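Local coordinates for protein cellulosomal scaffoldin (Bacteroides cellulosolvens, PDB 2XBT) that probably binds cellulose through this family 3b carbohydrate-binding module, one part of a long secreted scaffoldin of the cellulosome, at residues Y62-S67 against Q114-K119; L12-N17 against I26-K31; T46-Y51 against N86-I91; D130-G135 against K144-Y149. One frame throughout, in Å; residues are numbered along the deposited sequence.

Contact 1. Residues Y62-S67 against Q114-K119; sequences YSDYVS and QGRVAK
Arg116 and Asp64 form a side-on salt bridge between two antiparallel strands. Arg116 NE bonds Asp64 OD2 at 2.7 Å, and Arg116 NH2 bonds Asp64 OD1 at 2.8 Å. Each carboxylate oxygen uses its syn lone pair, and the two flat groups are nearly coplanar, 7° apart. The bend at chi3 (-63°) swings the Arg116 guanidinium toward the other strand. A classic beta bulge lies here, with Asp64 and Tyr65 both opposite Gln114, consistent with Asp64 turning toward the other strand. Gln114 O accepts from Asp64 N at 3.0 Å and from Tyr65 N at 3.2 Å. Tyr62 CB lies over one face of the Arg116 guanidinium, 3.5 Å from Arg116 NH2. Farther along, the edge of the Tyr62 ring meets Ala118 CB. The amide of Gln114 packs against Tyr65 CB and, obliquely, Tyr65 CD2, with the amide and ring planes 68° apart. Strand 110-119 lies between strands 59-66 and 22-34 in one sheet. On the 22-34 side, Gln25 OE1 accepts a hydrogen bond from Arg116 NH1, and Tyr27 touches the arginine.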
loop_
_atom_site.group_PDB
_atom_site.type_symbol
_atom_site.label_atom_id
_atom_site.label_comp_id
_atom_site.label_asym_id
_atom_site.label_seq_id
_atom_site.Cartn_x
_atom_site.Cartn_y
_atom_site.Cartn_z
ATOM N N TYR A 62 -0.993 11.528 3.340
ATOM C CA TYR A 62 -1.824 12.363 2.483
ATOM C C TYR A 62 -2.583 11.505 1.481
ATOM O O TYR A 62 -1.981 10.866 0.615
ATOM C CB TYR A 62 -0.961 13.389 1.748
ATOM C CG TYR A 62 -0.336 14.394 2.692
ATOM C CD1 TYR A 62 -1.075 15.465 3.182
ATOM C CD2 TYR A 62 0.984 14.259 3.103
ATOM C CE1 TYR A 62 -0.512 16.386 4.056
ATOM C CE2 TYR A 62 1.557 15.172 3.973
ATOM C CZ TYR A 62 0.805 16.232 4.447
ATOM O OH TYR A 62 1.379 17.132 5.313
ATOM N N SER A 63 -3.905 11.483 1.606
ATOM C CA SER A 63 -4.724 10.730 0.659
ATOM C C SER A 63 -5.106 11.606 -0.531
ATOM O O SER A 63 -6.049 12.395 -0.456
ATOM C CB SER A 63 -5.965 10.161 1.350
ATOM O OG SER A 63 -6.636 9.239 0.509
ATOM N N ASP A 64 -4.368 11.462 -1.624
ATOM C CA ASP A 64 -4.558 12.294 -2.808
ATOM C C ASP A 64 -5.741 11.823 -3.647
ATOM O O ASP A 64 -6.555 12.629 -4.100
ATOM C CB ASP A 64 -3.309 12.276 -3.688
ATOM C CG ASP A 64 -2.101 12.933 -3.019
ATOM O OD1 ASP A 64 -2.274 13.845 -2.180
ATOM O OD2 ASP A 64 -0.970 12.520 -3.340
ATOM N N TYR A 65 -5.810 10.518 -3.889
ATOM C CA TYR A 65 -6.860 9.970 -4.732
ATOM C C TYR A 65 -7.211 8.533 -4.364
ATOM O O TYR A 65 -6.331 7.688 -4.204
ATOM C CB TYR A 65 -6.460 10.049 -6.205
ATOM C CG TYR A 65 -7.496 9.446 -7.131
ATOM C CD1 TYR A 65 -8.760 10.005 -7.232
ATOM C CD2 TYR A 65 -7.208 8.325 -7.901
ATOM C CE1 TYR A 65 -9.720 9.470 -8.071
ATOM C CE2 TYR A 65 -8.165 7.776 -8.754
ATOM C CZ TYR A 65 -9.418 8.363 -8.829
ATOM O OH TYR A 65 -10.391 7.850 -9.658
ATOM N N VAL A 66 -8.502 8.266 -4.205
ATOM C CA VAL A 66 -8.967 6.903 -4.002
ATOM C C VAL A 66 -10.195 6.728 -4.873
ATOM O O VAL A 66 -11.197 7.417 -4.672
ATOM C CB VAL A 66 -9.332 6.640 -2.540
ATOM C CG1 VAL A 66 -9.738 5.187 -2.358
ATOM C CG2 VAL A 66 -8.166 7.008 -1.624
ATOM N N SER A 67 -10.112 5.828 -5.847
ATOM C CA SER A 67 -11.145 5.732 -6.879
ATOM C C SER A 67 -12.475 5.177 -6.372
ATOM O O SER A 67 -13.519 5.422 -6.974
ATOM C CB SER A 67 -10.650 4.917 -8.071
ATOM O OG SER A 67 -10.497 3.552 -7.740
ATOM N N GLN A 114 -3.887 6.490 -4.249
ATOM C CA GLN A 114 -2.700 7.324 -4.384
ATOM C C GLN A 114 -2.485 8.083 -3.093
ATOM O O GLN A 114 -3.340 8.840 -2.662
ATOM C CB GLN A 114 -2.833 8.295 -5.558
ATOM C CG GLN A 114 -3.106 7.601 -6.870
ATOM C CD GLN A 114 -3.214 8.557 -8.045
ATOM O OE1 GLN A 114 -3.060 9.769 -7.897
ATOM N NE2 GLN A 114 -3.478 8.008 -9.226
ATOM N N GLY A 115 -1.335 7.863 -2.467
ATOM C CA GLY A 115 -1.067 8.466 -1.182
ATOM C C GLY A 115 0.385 8.896 -1.106
ATOM O O GLY A 115 1.226 8.437 -1.884
ATOM N N ARG A 116 0.672 9.776 -0.161
ATOM C CA ARG A 116 2.040 10.197 0.077
ATOM C C ARG A 116 2.280 10.210 1.562
ATOM O O ARG A 116 1.362 10.457 2.346
ATOM C CB ARG A 116 2.281 11.595 -0.476
ATOM C CG ARG A 116 2.414 11.653 -1.980
ATOM C CD ARG A 116 2.391 13.096 -2.440
ATOM N NE ARG A 116 1.119 13.739 -2.117
ATOM C CZ ARG A 116 0.992 14.809 -1.342
ATOM N NH1 ARG A 116 2.063 15.375 -0.802
ATOM N NH2 ARG A 116 -0.206 15.318 -1.118
ATOM N N VAL A 117 3.521 9.946 1.952
ATOM C CA VAL A 117 3.912 10.103 3.342
ATOM C C VAL A 117 5.088 11.082 3.448
ATOM O O VAL A 117 6.092 10.960 2.732
ATOM C CB VAL A 117 4.252 8.768 3.994
ATOM C CG1 VAL A 117 4.800 8.987 5.394
ATOM C CG2 VAL A 117 2.999 7.895 4.042
ATOM N N ALA A 118 4.934 12.066 4.325
ATOM C CA ALA A 118 5.945 13.105 4.514
ATOM C C ALA A 118 6.110 13.459 5.993
ATOM O O ALA A 118 5.233 13.184 6.808
ATOM C CB ALA A 118 5.585 14.342 3.713
ATOM N N LYS A 119 7.245 14.060 6.334
ATOM C CA LYS A 119 7.451 14.572 7.683
ATOM C C LYS A 119 6.921 15.993 7.711
ATOM O O LYS A 119 6.587 16.543 6.667
ATOM C CB LYS A 119 8.935 14.561 8.031
ATOM C CG LYS A 119 9.615 13.256 7.707
ATOM C CD LYS A 119 11.046 13.244 8.191
ATOM C CE LYS A 119 11.810 12.092 7.570
ATOM N NZ LYS A 119 13.266 12.198 7.840
HETATM O O HOH W 1 3.428 16.682 6.828
HETATM O O HOH W 2 -4.945 7.390 -0.491
#

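Contact 2. Residues L12-N17 against I26-K31; sequences LLFSNN and IYMNMK. Unlike the reference sequence in segment 26-31: Tyr27 (reference Cys).
Ser15 N bonds Asn29 O at 2.8 Å, and Asn29 N returns the bond to Ser15 O. A second pair of backbone bonds joins Leu13 and Lys31. On the face of Ser15 and Asn29, the Asn29 amide reaches back across the strands. Asn29 ND2 gives a weak hydrogen bond to Ser15 OG at 3.4 Å and lies 2.8 Å from Asn17 OD1. Asn17 ND2 comes within 3.4 Å of Tyr27 CD1, with the amide and ring planes 54° apart. The other face is apolar. Phe14 CG lies opposite the backbone N (chi1 -178°), which carries the ring over toward Met28 and Met30. Met30 CG is 3.6 Å from Phe14 CD1, and Met30 SD makes a Met-aromatic contact at the ring edge. Met28 CG also meets that edge. With an alanine in place of Phe14, Met28 and Met30 would probably lose their shared aromatic neighbour, leaving a gap between the sheets. The two strands form a beta hairpin. Strand 110-119 pairs with 22-34, and Tyr49 of strand 45-51 packs on Phe14 and Met28.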
loop_
_atom_site.group_PDB
_atom_site.type_symbol
_atom_site.label_atom_id
_atom_site.label_comp_id
_atom_site.label_asym_id
_atom_site.label_seq_id
_atom_site.Cartn_x
_atom_site.Cartn_y
_atom_site.Cartn_z
ATOM N N LEU A 12 -1.918 -6.742 -6.612
ATOM C CA LEU A 12 -1.543 -5.351 -6.396
ATOM C C LEU A 12 -0.542 -4.898 -7.438
ATOM O O LEU A 12 0.466 -5.565 -7.660
ATOM C CB LEU A 12 -0.930 -5.167 -5.005
ATOM C CG LEU A 12 -0.631 -3.738 -4.553
ATOM C CD1 LEU A 12 -1.920 -2.956 -4.428
ATOM C CD2 LEU A 12 0.125 -3.721 -3.225
ATOM N N LEU A 13 -0.835 -3.767 -8.072
ATOM C CA LEU A 13 0.121 -3.080 -8.921
ATOM C C LEU A 13 0.610 -1.861 -8.149
ATOM O O LEU A 13 -0.134 -1.277 -7.364
ATOM C CB LEU A 13 -0.518 -2.666 -10.251
ATOM C CG LEU A 13 -1.048 -3.812 -11.129
ATOM C CD1 LEU A 13 -1.824 -3.269 -12.324
ATOM C CD2 LEU A 13 0.092 -4.706 -11.600
ATOM N N PHE A 14 1.867 -1.486 -8.353
ATOM C CA PHE A 14 2.452 -0.434 -7.547
ATOM C C PHE A 14 3.283 0.495 -8.427
ATOM O O PHE A 14 3.946 0.043 -9.366
ATOM C CB PHE A 14 3.364 -1.044 -6.467
ATOM C CG PHE A 14 3.980 -0.029 -5.542
ATOM C CD1 PHE A 14 3.357 0.308 -4.351
ATOM C CD2 PHE A 14 5.180 0.584 -5.869
ATOM C CE1 PHE A 14 3.910 1.237 -3.506
ATOM C CE2 PHE A 14 5.744 1.521 -5.037
ATOM C CZ PHE A 14 5.111 1.858 -3.852
ATOM N N SER A 15 3.233 1.784 -8.130
ATOM C CA SER A 15 4.218 2.721 -8.668
ATOM C C SER A 15 4.459 3.836 -7.680
ATOM O O SER A 15 3.676 4.040 -6.764
ATOM C CB SER A 15 3.765 3.307 -10.002
ATOM O OG SER A 15 2.995 4.468 -9.793
ATOM N N ASN A 16 5.550 4.569 -7.865
ATOM C CA ASN A 16 5.894 5.648 -6.948
ATOM C C ASN A 16 6.328 6.902 -7.712
ATOM O O ASN A 16 7.043 7.744 -7.183
ATOM C CB ASN A 16 6.977 5.210 -5.949
ATOM C CG ASN A 16 8.202 4.632 -6.625
ATOM O OD1 ASN A 16 8.394 4.789 -7.835
ATOM N ND2 ASN A 16 9.042 3.953 -5.848
ATOM N N ASN A 17 5.868 7.020 -8.953
ATOM C CA ASN A 17 6.186 8.181 -9.764
ATOM C C ASN A 17 7.673 8.241 -10.090
ATOM O O ASN A 17 8.229 9.322 -10.289
ATOM C CB ASN A 17 5.758 9.461 -9.041
ATOM C CG ASN A 17 4.248 9.576 -8.900
ATOM O OD1 ASN A 17 3.494 8.882 -9.588
ATOM N ND2 ASN A 17 3.798 10.464 -8.011
ATOM N N ILE A 26 7.477 9.896 0.648
ATOM C CA ILE A 26 7.245 8.579 0.089
ATOM C C ILE A 26 6.025 8.633 -0.818
ATOM O O ILE A 26 4.973 9.113 -0.392
ATOM C CB ILE A 26 6.970 7.531 1.191
ATOM C CG1 ILE A 26 8.100 7.527 2.232
ATOM C CG2 ILE A 26 6.800 6.164 0.577
ATOM C CD1 ILE A 26 7.863 6.528 3.374
ATOM N N TYR A 27 6.160 8.136 -2.048
ATOM C CA TYR A 27 5.022 8.038 -2.966
ATOM C C TYR A 27 4.509 6.613 -3.048
ATOM O O TYR A 27 5.296 5.678 -3.233
ATOM C CB TYR A 27 5.397 8.500 -4.363
ATOM C CG TYR A 27 5.773 9.949 -4.425
ATOM C CD1 TYR A 27 4.850 10.912 -4.812
ATOM C CD2 TYR A 27 7.053 10.357 -4.085
ATOM C CE1 TYR A 27 5.197 12.251 -4.860
ATOM C CE2 TYR A 27 7.414 11.688 -4.137
ATOM C CZ TYR A 27 6.484 12.630 -4.516
ATOM O OH TYR A 27 6.847 13.952 -4.563
ATOM N N MET A 28 3.194 6.459 -2.932
ATOM C CA MET A 28 2.547 5.160 -3.036
ATOM C C MET A 28 1.343 5.258 -3.952
ATOM O O MET A 28 0.313 5.780 -3.552
ATOM C CB MET A 28 2.030 4.709 -1.670
ATOM C CG MET A 28 3.077 4.199 -0.709
ATOM S SD MET A 28 2.398 4.284 0.969
ATOM C CE MET A 28 2.345 6.051 1.132
ATOM N N ASN A 29 1.466 4.744 -5.164
ATOM C CA ASN A 29 0.331 4.695 -6.064
ATOM C C ASN A 29 0.022 3.247 -6.332
ATOM O O ASN A 29 0.868 2.498 -6.829
ATOM C CB ASN A 29 0.646 5.393 -7.374
ATOM C CG ASN A 29 1.089 6.816 -7.178
ATOM O OD1 ASN A 29 0.444 7.593 -6.473
ATOM N ND2 ASN A 29 2.203 7.172 -7.805
ATOM N N MET A 30 -1.195 2.843 -6.002
ATOM C CA MET A 30 -1.527 1.432 -6.024
ATOM C C MET A 30 -2.821 1.163 -6.749
ATOM O O MET A 30 -3.762 1.949 -6.669
ATOM C CB MET A 30 -1.600 0.905 -4.610
ATOM C CG MET A 30 -0.209 0.865 -3.992
ATOM S SD MET A 30 -0.207 0.614 -2.235
ATOM C CE MET A 30 -1.111 2.024 -1.627
ATOM N N LYS A 31 -2.850 0.050 -7.462
ATOM C CA LYS A 31 -4.079 -0.444 -8.045
ATOM C C LYS A 31 -4.273 -1.835 -7.526
ATOM O O LYS A 31 -3.453 -2.717 -7.777
ATOM C CB LYS A 31 -3.966 -0.547 -9.562
ATOM C CG LYS A 31 -4.435 0.646 -10.331
ATOM C CD LYS A 31 -4.723 0.230 -11.775
ATOM C CE LYS A 31 -4.945 1.423 -12.689
ATOM N NZ LYS A 31 -5.236 0.975 -14.092
HETATM O O HOH W 3 7.630 3.950 -2.714
#

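Contact 3. Residues T46-Y51 against N86-I91; sequences TIRYFY and NKYIEI. With NO3 (nitrate ion), chain B.
Arg48 lies over the ring of Tyr88 on one face of an antiparallel strand pair, part of the beta-sandwich of this family 3 module. The guanidinium and ring planes are 21° apart, and Tyr88 CE1 sits 3.4 Å from Arg48 NE. The arginine chain is extended from CG to NE and runs beside Glu90, pointing the same way. Arg48 NE and NH2 both grip one oxygen, Glu90 OE2, at 3.0 and 3.1 Å. They come at it from its anti and syn sides, about 20° out of the carboxylate plane. Arg48 NH1 and NH2 each give a weak hydrogen bond to a nitrate ion, probably from the crystallisation liquor. Tyr149 adds a cation-pi contact to Arg48. Next along this face, Phe50 CD1 meets Tyr88 CB at 3.5 Å, and the two rings meet at an oblique angle.

The opposite face carries Ile47, Tyr49, Ile89 and Ile91. Ile47 and Ile91 pack on Met30 and Tyr49 on Met28 of strand 22-34, while Ile89 packs on Phe75 of strand 71-82. Tyr49 and Ile89 lie side by side. Backbone bonds join Ile47 with Ile91, Tyr49 with Ile89 and Tyr51 with Lys87. A classic beta bulge ends the pairing, with Asn86 and Lys87 both facing Tyr51. The chi1 of 70° at Tyr51 turns its ring across the neighbouring strand. There Lys87 CB makes a CH-pi contact, 3.6 Å from the centroid of the Tyr51 ring.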
loop_
_atom_site.group_PDB
_atom_site.type_symbol
_atom_site.label_atom_id
_atom_site.label_comp_id
_atom_site.label_asym_id
_atom_site.label_seq_id
_atom_site.Cartn_x
_atom_site.Cartn_y
_atom_site.Cartn_z
ATOM N N THR A 46 -6.650 -4.228 4.114
ATOM C CA THR A 46 -5.593 -3.370 4.637
ATOM C C THR A 46 -4.344 -3.556 3.801
ATOM O O THR A 46 -4.115 -4.632 3.215
ATOM C CB THR A 46 -5.280 -3.665 6.122
ATOM O OG1 THR A 46 -5.060 -5.068 6.296
ATOM C CG2 THR A 46 -6.449 -3.263 6.970
ATOM N N ILE A 47 -3.544 -2.495 3.714
ATOM C CA ILE A 47 -2.301 -2.547 2.969
ATOM C C ILE A 47 -1.195 -2.079 3.886
ATOM O O ILE A 47 -1.380 -1.112 4.621
ATOM C CB ILE A 47 -2.381 -1.644 1.751
ATOM C CG1 ILE A 47 -3.484 -2.154 0.827
ATOM C CG2 ILE A 47 -1.033 -1.627 0.997
ATOM C CD1 ILE A 47 -3.830 -1.191 -0.300
ATOM N N ARG A 48 -0.056 -2.768 3.873
ATOM C CA ARG A 48 1.057 -2.328 4.714
ATOM C C ARG A 48 2.277 -2.043 3.877
ATOM O O ARG A 48 2.674 -2.849 3.032
ATOM C CB ARG A 48 1.403 -3.369 5.780
ATOM C CG ARG A 48 0.264 -3.631 6.754
ATOM C CD ARG A 48 0.640 -4.700 7.776
ATOM N NE ARG A 48 -0.375 -4.764 8.818
ATOM C CZ ARG A 48 -0.258 -5.413 9.970
ATOM N NH1 ARG A 48 0.852 -6.072 10.271
ATOM N NH2 ARG A 48 -1.261 -5.389 10.835
ATOM N N TYR A 49 2.866 -0.880 4.130
ATOM C CA TYR A 49 4.089 -0.442 3.490
ATOM C C TYR A 49 5.082 -0.339 4.628
ATOM O O TYR A 49 4.870 0.420 5.567
ATOM C CB TYR A 49 3.885 0.942 2.880
ATOM C CG TYR A 49 5.055 1.461 2.072
ATOM C CD1 TYR A 49 5.070 1.350 0.683
ATOM C CD2 TYR A 49 6.135 2.086 2.693
ATOM C CE1 TYR A 49 6.135 1.840 -0.068
ATOM C CE2 TYR A 49 7.208 2.578 1.952
ATOM C CZ TYR A 49 7.202 2.451 0.574
ATOM O OH TYR A 49 8.246 2.939 -0.194
ATOM N N PHE A 50 6.150 -1.124 4.537
ATOM C CA PHE A 50 7.092 -1.284 5.643
ATOM C C PHE A 50 8.291 -0.382 5.442
ATOM O O PHE A 50 8.792 -0.250 4.324
ATOM C CB PHE A 50 7.554 -2.723 5.727
ATOM C CG PHE A 50 6.415 -3.704 5.877
ATOM C CD1 PHE A 50 5.918 -4.002 7.134
ATOM C CD2 PHE A 50 5.867 -4.317 4.767
ATOM C CE1 PHE A 50 4.869 -4.906 7.291
ATOM C CE2 PHE A 50 4.799 -5.225 4.905
ATOM C CZ PHE A 50 4.316 -5.514 6.179
ATOM N N TYR A 51 8.744 0.232 6.528
ATOM C CA TYR A 51 9.792 1.242 6.422
ATOM C C TYR A 51 10.587 1.363 7.714
ATOM O O TYR A 51 10.242 0.779 8.734
ATOM C CB TYR A 51 9.194 2.613 6.063
ATOM C CG TYR A 51 8.396 3.243 7.194
ATOM C CD1 TYR A 51 8.967 4.190 8.023
ATOM C CD2 TYR A 51 7.061 2.882 7.428
ATOM C CE1 TYR A 51 8.242 4.774 9.058
ATOM C CE2 TYR A 51 6.329 3.457 8.462
ATOM C CZ TYR A 51 6.929 4.401 9.269
ATOM O OH TYR A 51 6.225 4.982 10.296
ATOM N N ASN A 86 11.446 -1.046 10.811
ATOM C CA ASN A 86 11.021 -1.084 12.208
ATOM C C ASN A 86 9.609 -0.518 12.393
ATOM O O ASN A 86 9.101 -0.422 13.513
ATOM C CB ASN A 86 12.043 -0.404 13.127
ATOM C CG ASN A 86 12.233 1.082 12.819
ATOM O OD1 ASN A 86 11.778 1.590 11.797
ATOM N ND2 ASN A 86 12.923 1.779 13.711
ATOM N N LYS A 87 8.984 -0.147 11.274
ATOM C CA LYS A 87 7.634 0.386 11.274
ATOM C C LYS A 87 6.878 -0.066 10.035
ATOM O O LYS A 87 7.463 -0.601 9.092
ATOM C CB LYS A 87 7.648 1.920 11.261
ATOM C CG LYS A 87 8.534 2.599 12.317
ATOM C CD LYS A 87 7.778 2.937 13.591
ATOM C CE LYS A 87 8.661 3.747 14.537
ATOM N NZ LYS A 87 8.054 3.943 15.888
ATOM N N TYR A 88 5.569 0.161 10.043
ATOM C CA TYR A 88 4.781 0.065 8.823
ATOM C C TYR A 88 3.656 1.080 8.821
ATOM O O TYR A 88 3.128 1.442 9.873
ATOM C CB TYR A 88 4.224 -1.335 8.595
ATOM C CG TYR A 88 3.305 -1.831 9.673
ATOM C CD1 TYR A 88 1.912 -1.734 9.534
ATOM C CD2 TYR A 88 3.813 -2.384 10.835
ATOM C CE1 TYR A 88 1.054 -2.197 10.546
ATOM C CE2 TYR A 88 2.979 -2.848 11.833
ATOM C CZ TYR A 88 1.600 -2.749 11.685
ATOM O OH TYR A 88 0.783 -3.202 12.687
ATOM N N ILE A 89 3.335 1.571 7.633
ATOM C CA ILE A 89 2.123 2.339 7.432
ATOM C C ILE A 89 1.049 1.293 7.151
ATOM O O ILE A 89 1.275 0.382 6.348
ATOM C CB ILE A 89 2.224 3.214 6.186
ATOM C CG1 ILE A 89 3.500 4.056 6.231
ATOM C CG2 ILE A 89 0.983 4.108 6.056
ATOM C CD1 ILE A 89 3.954 4.495 4.885
ATOM N N GLU A 90 -0.111 1.443 7.780
ATOM C CA GLU A 90 -1.257 0.604 7.443
ATOM C C GLU A 90 -2.351 1.459 6.858
ATOM O O GLU A 90 -2.873 2.357 7.523
ATOM C CB GLU A 90 -1.799 -0.144 8.662
ATOM C CG GLU A 90 -2.983 -1.048 8.313
ATOM C CD GLU A 90 -3.310 -2.027 9.426
ATOM O OE1 GLU A 90 -4.091 -1.663 10.325
ATOM O OE2 GLU A 90 -2.781 -3.157 9.401
ATOM N N ILE A 91 -2.700 1.153 5.615
ATOM C CA ILE A 91 -3.755 1.867 4.915
ATOM C C ILE A 91 -5.031 1.037 4.956
ATOM O O ILE A 91 -5.028 -0.151 4.628
ATOM C CB ILE A 91 -3.321 2.169 3.474
ATOM C CG1 ILE A 91 -2.090 3.082 3.483
ATOM C CG2 ILE A 91 -4.452 2.813 2.672
ATOM C CD1 ILE A 91 -1.448 3.227 2.134
HETATM N N NO3 B . -0.619 -7.739 13.188
HETATM O O1 NO3 B . -1.788 -8.492 13.034
HETATM O O2 NO3 B . -0.675 -6.483 13.808
HETATM O O3 NO3 B . 0.599 -8.250 12.720
#

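Contact 4. Residues D130-G135 against K144-Y149; sequences DYSYPG and KLVAVY
Ser132 and Leu145 make the tight centre of this contact. Ser132 OG donates to Leu145 O at 2.7 Å, from above the carbonyl plane rather than on a lone pair. The same OG also bonds Phe50 N, so one hydroxyl ties the 130-135 loop both to strand 45-51 and to the backbone that leads into strand 147-150. The two methyls of Leu145 both meet Tyr131. Leu145 CD1 comes within 3.2 Å of Tyr131 O, while Leu145 CD2 rests 3.9 Å from Tyr131 CZ. The chi1 of 180° at Tyr131 brings the ring obliquely across this leucine, with Leu145 O near the ring edge, 3.5 Å from Tyr131 CE2. Tyr131 OH bonds Thr158 O, and the ring meets His82 edge-to-face. A leucine in place of Tyr131 would probably leave Thr158 O without this donor and Leu145 CD2 without the far end of the ring.

Val146 CG2 makes a light contact with Ser132 CB at 4.1 Å. The looser, partly exposed side is at Leu145 and Tyr133. There Tyr133 touches Leu145 slightly through its backbone O, and its side chain points away. The motif on the loop side is a type I beta turn from Asp130 to Tyr133, closed by Tyr133 N bonding Asp130 O.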
loop_
_atom_site.group_PDB
_atom_site.type_symbol
_atom_site.label_atom_id
_atom_site.label_comp_id
_atom_site.label_asym_id
_atom_site.label_seq_id
_atom_site.Cartn_x
_atom_site.Cartn_y
_atom_site.Cartn_z
ATOM N N ASP A 130 14.148 1.572 3.396
ATOM C CA ASP A 130 12.771 1.145 3.628
ATOM C C ASP A 130 12.507 -0.152 2.891
ATOM O O ASP A 130 12.661 -0.224 1.670
ATOM C CB ASP A 130 11.780 2.209 3.162
ATOM C CG ASP A 130 11.855 3.472 3.977
ATOM O OD1 ASP A 130 12.283 3.423 5.153
ATOM O OD2 ASP A 130 11.459 4.521 3.445
ATOM N N TYR A 131 12.095 -1.173 3.640
ATOM C CA TYR A 131 11.789 -2.490 3.084
ATOM C C TYR A 131 10.897 -2.435 1.837
ATOM O O TYR A 131 11.156 -3.107 0.825
ATOM C CB TYR A 131 11.113 -3.335 4.176
ATOM C CG TYR A 131 10.720 -4.741 3.753
ATOM C CD1 TYR A 131 11.607 -5.796 3.885
ATOM C CD2 TYR A 131 9.466 -5.011 3.235
ATOM C CE1 TYR A 131 11.267 -7.075 3.508
ATOM C CE2 TYR A 131 9.115 -6.292 2.858
ATOM C CZ TYR A 131 10.027 -7.321 2.996
ATOM O OH TYR A 131 9.695 -8.595 2.611
ATOM N N SER A 132 9.833 -1.646 1.907
ATOM C CA SER A 132 8.843 -1.644 0.833
ATOM C C SER A 132 9.239 -0.790 -0.370
ATOM O O SER A 132 8.592 -0.845 -1.418
ATOM C CB SER A 132 7.464 -1.235 1.366
ATOM O OG SER A 132 6.918 -2.249 2.211
ATOM N N TYR A 133 10.300 0.004 -0.232
ATOM C CA TYR A 133 10.716 0.831 -1.376
ATOM C C TYR A 133 11.366 -0.037 -2.452
ATOM O O TYR A 133 12.387 -0.687 -2.201
ATOM C CB TYR A 133 11.684 1.935 -0.956
ATOM C CG TYR A 133 12.206 2.744 -2.137
ATOM C CD1 TYR A 133 11.368 3.605 -2.843
ATOM C CD2 TYR A 133 13.533 2.635 -2.547
ATOM C CE1 TYR A 133 11.853 4.354 -3.945
ATOM C CE2 TYR A 133 14.025 3.369 -3.631
ATOM C CZ TYR A 133 13.186 4.221 -4.325
ATOM O OH TYR A 133 13.679 4.943 -5.396
ATOM N N PRO A 134 10.796 -0.037 -3.656
ATOM C CA PRO A 134 11.257 -0.967 -4.693
ATOM C C PRO A 134 12.236 -0.353 -5.687
ATOM O O PRO A 134 12.581 -1.008 -6.682
ATOM C CB PRO A 134 9.967 -1.294 -5.434
ATOM C CG PRO A 134 9.181 0.017 -5.365
ATOM C CD PRO A 134 9.653 0.772 -4.125
ATOM N N GLY A 135 12.678 0.869 -5.438
ATOM C CA GLY A 135 13.456 1.582 -6.433
ATOM C C GLY A 135 12.488 2.417 -7.244
ATOM O O GLY A 135 11.303 2.491 -6.900
ATOM N N LYS A 144 6.273 -6.660 -4.806
ATOM C CA LYS A 144 5.930 -7.716 -3.850
ATOM C C LYS A 144 6.306 -7.406 -2.406
ATOM O O LYS A 144 5.988 -8.181 -1.504
ATOM C CB LYS A 144 6.580 -9.039 -4.265
ATOM C CG LYS A 144 6.081 -9.607 -5.576
ATOM C CD LYS A 144 4.647 -10.110 -5.457
ATOM C CE LYS A 144 4.505 -11.501 -6.066
ATOM N NZ LYS A 144 3.072 -11.924 -6.158
ATOM N N LEU A 145 6.960 -6.271 -2.173
ATOM C CA LEU A 145 7.398 -5.912 -0.825
ATOM C C LEU A 145 6.332 -5.102 -0.076
ATOM O O LEU A 145 6.552 -4.669 1.061
ATOM C CB LEU A 145 8.727 -5.136 -0.883
ATOM C CG LEU A 145 9.875 -5.821 -1.641
ATOM C CD1 LEU A 145 11.021 -4.839 -1.853
ATOM C CD2 LEU A 145 10.356 -7.043 -0.884
ATOM N N VAL A 146 5.177 -4.921 -0.709
ATOM C CA VAL A 146 4.029 -4.293 -0.044
ATOM C C VAL A 146 3.020 -5.398 0.185
ATOM O O VAL A 146 2.772 -6.201 -0.723
ATOM C CB VAL A 146 3.371 -3.218 -0.928
ATOM C CG1 VAL A 146 2.062 -2.734 -0.304
ATOM C CG2 VAL A 146 4.337 -2.040 -1.137
ATOM N N ALA A 147 2.450 -5.464 1.378
ATOM C CA ALA A 147 1.538 -6.573 1.699
ATOM C C ALA A 147 0.085 -6.121 1.713
ATOM O O ALA A 147 -0.227 -5.023 2.180
ATOM C CB ALA A 147 1.887 -7.189 3.040
ATOM N N VAL A 148 -0.796 -7.001 1.236
ATOM C CA VAL A 148 -2.231 -6.750 1.267
ATOM C C VAL A 148 -2.928 -7.860 2.059
ATOM O O VAL A 148 -2.611 -9.039 1.889
ATOM C CB VAL A 148 -2.805 -6.764 -0.132
ATOM C CG1 VAL A 148 -4.298 -6.376 -0.088
ATOM C CG2 VAL A 148 -2.014 -5.826 -1.051
ATOM N N TYR A 149 -3.856 -7.472 2.922
ATOM C CA TYR A 149 -4.582 -8.425 3.757
ATOM C C TYR A 149 -6.078 -8.296 3.523
ATOM O O TYR A 149 -6.579 -7.205 3.268
ATOM C CB TYR A 149 -4.288 -8.170 5.222
ATOM C CG TYR A 149 -2.810 -8.215 5.536
ATOM C CD1 TYR A 149 -2.244 -9.327 6.139
ATOM C CD2 TYR A 149 -1.982 -7.151 5.202
ATOM C CE1 TYR A 149 -0.892 -9.368 6.430
ATOM C CE2 TYR A 149 -0.635 -7.186 5.478
ATOM C CZ TYR A 149 -0.098 -8.291 6.090
ATOM O OH TYR A 149 1.243 -8.307 6.360
#

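The four contacts belong to one all-beta module with two main antiparallel sheets. Contacts 1 and 2 share the first sheet, where strands 22-34 and 110-119 are neighbours; their centres are about 10 Å apart. Contacts 3 and 4 reach the second sheet through the adjacent strands 45-51 and 147-150, with centres about 8 Å apart. Contacts 2 and 3 meet between the sheets, for example where Ile26 packs on Tyr49. Contacts 1 and 4 do not touch; their nearest atoms are about 8 Å apart. Along the chain, contact 2 closes first, contacts 1 and 3 interleave, and contact 4 comes last. Short-range contacts 2 and 4 and long-range contacts 1 and 3 together hold the two sheets of the sandwich.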